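Local coordinates for Yop proteins translocation protein Q (Yersinia pseudotuberculosis, PDB 3UEP), which forms part of the type III secretion machinery that exports Yop virulence proteins, here as its FliN-like C-terminal fragment, at residues R63-R69 with E82-T88. Sequence-based numbering, arbitrary orientation. Where two conformers were deposited one is given.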
ATOM      1  N   ARG A  63      -2.874   9.376   3.072  1.00 51.00           N
ATOM      2  CA  ARG A  63      -2.278  10.420   2.239  1.00 47.53           C
ATOM      3  C   ARG A  63      -0.779  10.177   2.048  1.00 41.83           C
ATOM      4  O   ARG A  63      -0.088   9.765   2.974  1.00 43.88           O
ATOM      5  CB  ARG A  63      -2.458  11.793   2.885  1.00 62.27           C
ATOM      6  CG  ARG A  63      -3.882  12.332   2.898  1.00 75.79           C
ATOM      7  CD  ARG A  63      -3.879  13.822   3.251  1.00 82.34           C
ATOM      8  NE  ARG A  63      -5.223  14.384   3.374  1.00 88.93           N
ATOM      9  CZ  ARG A  63      -5.802  14.701   4.530  1.00 93.50           C
ATOM     10  NH1 ARG A  63      -5.158  14.519   5.678  1.00 94.81           N
ATOM     11  NH2 ARG A  63      -7.028  15.208   4.540  1.00 95.34           N
ATOM     12  N   LEU A  64      -0.276  10.473   0.857  1.00 42.41           N
ATOM     13  CA  LEU A  64       1.104  10.163   0.499  1.00 40.14           C
ATOM     14  C   LEU A  64       2.111  10.913   1.377  1.00 39.25           C
ATOM     15  O   LEU A  64       2.123  12.142   1.422  1.00 40.62           O
ATOM     16  CB  LEU A  64       1.347  10.470  -0.985  1.00 35.31           C
ATOM     17  CG  LEU A  64       2.761  10.231  -1.515  1.00 36.20           C
ATOM     18  CD1 LEU A  64       3.126   8.755  -1.372  1.00 32.45           C
ATOM     19  CD2 LEU A  64       2.904  10.690  -2.982  1.00 35.19           C
ATOM     20  N   LEU A  65       2.973  10.161   2.055  1.00 27.54           N
ATOM     21  CA  LEU A  65       3.928  10.735   2.990  1.00 32.92           C
ATOM     22  C   LEU A  65       5.354  10.632   2.450  1.00 37.64           C
ATOM     23  O   LEU A  65       6.229  11.402   2.821  1.00 42.22           O
ATOM     24  CB  LEU A  65       3.813  10.004   4.331  1.00 39.64           C
ATOM     25  CG  LEU A  65       4.771  10.303   5.475  1.00 52.30           C
ATOM     26  CD1 LEU A  65       4.307  11.542   6.190  1.00 57.74           C
ATOM     27  CD2 LEU A  65       4.779   9.133   6.429  1.00 57.98           C
ATOM     28  N   GLY A  66       5.597   9.667   1.575  1.00 37.44           N
ATOM     29  CA  GLY A  66       6.929   9.492   1.030  1.00 33.15           C
ATOM     30  C   GLY A  66       7.109   8.211   0.251  1.00 32.16           C
ATOM     31  O   GLY A  66       6.161   7.434   0.079  1.00 35.36           O
ATOM     32  N   HIS A  67       8.335   7.994  -0.212  1.00 34.13           N
ATOM     33  CA  HIS A  67       8.653   6.881  -1.106  1.00 37.55           C
ATOM     34  C   HIS A  67       9.884   6.154  -0.578  1.00 36.34           C
ATOM     35  O   HIS A  67      10.756   6.752   0.046  1.00 35.41           O
ATOM     36  CB  HIS A  67       8.923   7.375  -2.530  1.00 38.83           C
ATOM     37  CG  HIS A  67       7.829   8.229  -3.102  1.00 45.55           C
ATOM     38  ND1 HIS A  67       6.854   7.731  -3.945  1.00 52.51           N
ATOM     39  CD2 HIS A  67       7.574   9.555  -2.976  1.00 35.88           C
ATOM     40  CE1 HIS A  67       6.042   8.711  -4.308  1.00 45.98           C
ATOM     41  NE2 HIS A  67       6.460   9.827  -3.734  1.00 47.95           N
ATOM     42  N   GLY A  68       9.939   4.855  -0.829  1.00 31.16           N
ATOM     43  CA  GLY A  68      10.992   4.018  -0.307  1.00 30.12           C
ATOM     44  C   GLY A  68      11.214   2.811  -1.199  1.00 36.57           C
ATOM     45  O   GLY A  68      10.660   2.715  -2.290  1.00 34.94           O
ATOM     46  N   ARG A  69      12.008   1.872  -0.708  1.00 34.64           N
ATOM     47  CA  ARG A  69      12.370   0.689  -1.463  0.62 37.09           C
ATOM     48  C   ARG A  69      12.212  -0.542  -0.581  1.00 38.26           C
ATOM     49  O   ARG A  69      12.611  -0.521   0.582  1.00 45.70           O
ATOM     50  CB  ARG A  69      13.823   0.825  -1.908  0.62 43.50           C
ATOM     51  CG  ARG A  69      14.364  -0.330  -2.715  0.62 50.76           C
ATOM     52  CD  ARG A  69      15.709   0.051  -3.306  0.62 55.76           C
ATOM     53  NE  ARG A  69      16.764   0.073  -2.299  0.62 56.52           N
ATOM     54  CZ  ARG A  69      17.672  -0.887  -2.169  0.62 66.10           C
ATOM     55  NH1 ARG A  69      17.648  -1.934  -2.991  0.62 58.64           N
ATOM     56  NH2 ARG A  69      18.604  -0.799  -1.223  0.62 76.28           N
ATOM     57  N   GLU A  82      13.605   6.790   0.973  1.00 28.20           N
ATOM     58  CA  GLU A  82      14.392   7.431  -0.069  1.00 34.55           C
ATOM     59  C   GLU A  82      14.064   8.902  -0.193  1.00 34.21           C
ATOM     60  O   GLU A  82      14.910   9.711  -0.570  1.00 42.04           O
ATOM     61  CB  GLU A  82      14.167   6.728  -1.414  1.00 25.34           C
ATOM     62  CG  GLU A  82      14.861   5.353  -1.455  1.00 50.91           C
ATOM     63  CD  GLU A  82      14.711   4.630  -2.783  1.00 56.80           C
ATOM     64  OE1 GLU A  82      13.788   4.977  -3.558  1.00 64.49           O
ATOM     65  OE2 GLU A  82      15.514   3.704  -3.043  1.00 55.41           O
ATOM     66  N   ARG A  83      12.837   9.240   0.173  1.00 39.38           N
ATOM     67  CA  ARG A  83      12.297  10.563  -0.083  0.53 40.63           C
ATOM     68  C   ARG A  83      11.041  10.773   0.768  1.00 37.39           C
ATOM     69  O   ARG A  83      10.250   9.853   0.945  1.00 37.44           O
ATOM     70  CB  ARG A  83      11.969  10.671  -1.574  0.53 40.16           C
ATOM     71  CG  ARG A  83      11.621  12.049  -2.069  0.53 47.29           C
ATOM     72  CD  ARG A  83      11.478  12.048  -3.590  0.53 43.32           C
ATOM     73  NE  ARG A  83      10.741  10.885  -4.077  0.53 37.53           N
ATOM     74  CZ  ARG A  83      10.204  10.795  -5.292  0.53 40.26           C
ATOM     75  NH1 ARG A  83      10.316  11.798  -6.150  0.53 53.55           N
ATOM     76  NH2 ARG A  83       9.556   9.703  -5.658  0.53 36.07           N
ATOM     77  N   LEU A  84      10.806  11.998   1.194  1.00 45.98           N
ATOM     78  CA  LEU A  84       9.655  12.332   1.991  1.00 40.94           C
ATOM     79  C   LEU A  84       8.950  13.464   1.413  1.00 39.20           C
ATOM     80  O   LEU A  84       9.517  14.387   0.998  1.00 49.82           O
ATOM     81  CB  LEU A  84      10.043  12.674   3.416  1.00 41.65           C
ATOM     82  CG  LEU A  84      10.676  11.550   4.188  1.00 42.44           C
ATOM     83  CD1 LEU A  84      11.478  12.083   5.233  1.00 45.88           C
ATOM     84  CD2 LEU A  84       9.748  10.541   4.689  1.00 35.41           C
ATOM     85  N   THR A  85       7.662  13.385   1.395  1.00 51.19           N
ATOM     86  CA  THR A  85       6.909  14.484   0.816  1.00 60.52           C
ATOM     87  C   THR A  85       6.167  15.274   1.903  1.00 57.26           C
ATOM     88  O   THR A  85       5.848  14.757   2.977  1.00 51.23           O
ATOM     89  CB  THR A  85       5.946  14.009  -0.300  1.00 64.78           C
ATOM     90  OG1 THR A  85       4.845  13.297   0.273  1.00 68.56           O
ATOM     91  CG2 THR A  85       6.675  13.097  -1.283  1.00 71.56           C
ATOM     92  N   GLU A  86       5.919  16.544   1.620  1.00 59.62           N
ATOM     93  CA  GLU A  86       5.198  17.397   2.538  1.00 57.43           C
ATOM     94  C   GLU A  86       3.739  17.008   2.455  1.00 59.30           C
ATOM     95  O   GLU A  86       3.224  16.735   1.369  1.00 62.72           O
ATOM     96  CB  GLU A  86       5.373  18.846   2.113  1.00 66.80           C
ATOM     97  CG  GLU A  86       5.158  19.853   3.211  1.00 79.46           C
ATOM     98  CD  GLU A  86       5.306  21.271   2.702  1.00 89.92           C
ATOM     99  OE1 GLU A  86       4.449  21.706   1.897  1.00 86.69           O
ATOM    100  OE2 GLU A  86       6.286  21.944   3.097  1.00 94.46           O
ATOM    101  N   VAL A  87       3.069  16.963   3.599  1.00 54.17           N
ATOM    102  CA  VAL A  87       1.668  16.584   3.621  1.00 51.61           C
ATOM    103  C   VAL A  87       1.020  16.974   4.938  1.00 53.53           C
ATOM    104  O   VAL A  87       1.678  17.005   5.978  1.00 57.16           O
ATOM    105  CB  VAL A  87       1.489  15.064   3.386  1.00 49.43           C
ATOM    106  CG1 VAL A  87       2.037  14.271   4.554  1.00 41.80           C
ATOM    107  CG2 VAL A  87       0.024  14.727   3.177  1.00 52.96           C
ATOM    108  N   THR A  88      -0.276  17.266   4.881  1.00 47.71           N
ATOM    109  CA  THR A  88      -1.042  17.619   6.064  1.00 45.02           C
ATOM    110  C   THR A  88      -1.765  16.420   6.635  1.00 46.76           C
ATOM    111  O   THR A  88      -2.642  15.844   6.002  1.00 55.24           O
ATOM    112  CB  THR A  88      -2.064  18.690   5.758  1.00 53.53           C
ATOM    113  OG1 THR A  88      -1.387  19.845   5.253  1.00 59.21           O
ATOM    114  CG2 THR A  88      -2.829  19.059   7.019  1.00 58.25           C
TER
HETATM  115  O   HOH W   1      17.202   2.891  -0.925  1.00 57.73           O
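His67 and Arg83 face each other as an antiparallel hydrogen-bonded pair, their side chains running side by side off the same surface of the hairpin formed by strands 63-73 and 76-84. This hairpin supplies two strands of the antiparallel sheet in the FliN-like C-terminal region, 63-73 also pairing with strand 55-60. In the conformer described here, the Arg83 chain starts extended and bends at its third torsion (chi3 43°), which lays NH2 over one face of the imidazole, displaced toward the rim and 3.3 Å from His67 CD2. The guanidinium and ring planes are inclined by 46°, so this is an oblique approach and not a flat stack. Thr85 CG2 meets the same ring at its edge, 4.0 Å from His67 CD2. Beneath the side chains, His67 N donates to Arg83 O (2.9 Å), while His67 O accepts from both Glu82 N and Arg83 N, the latter bond being longer and more bent; two residues facing one make this a classic beta bulge. Beside it, Gly66 pairs with Leu84, and the missing side chain lets Gly66 CA come within 3.3 Å of Arg83 O. Thr85 N donates to Leu65 O at 2.8 Å. Farther along, Val87 CG1 packs across Leu65 CD1 at about a right angle, and CG2 rests on Arg63 CB. At the other end Arg69, in the conformer described, crosses Glu82 with guanidinium and carboxylate nearly parallel (15°), yet NE and OE2 form only a long salt bridge of 3.9 Å, supplemented by a water that accepts from Arg69 NE and donates to Glu82 OE2. Leu65 and Leu84 also pack on Leu37 and Leu40 of the second subunit, respectively. The chemistry implies a hairpin pairing held largely by backbone bonds; in this conformer the nearby Arg83 charge would probably disfavour protonation of His67.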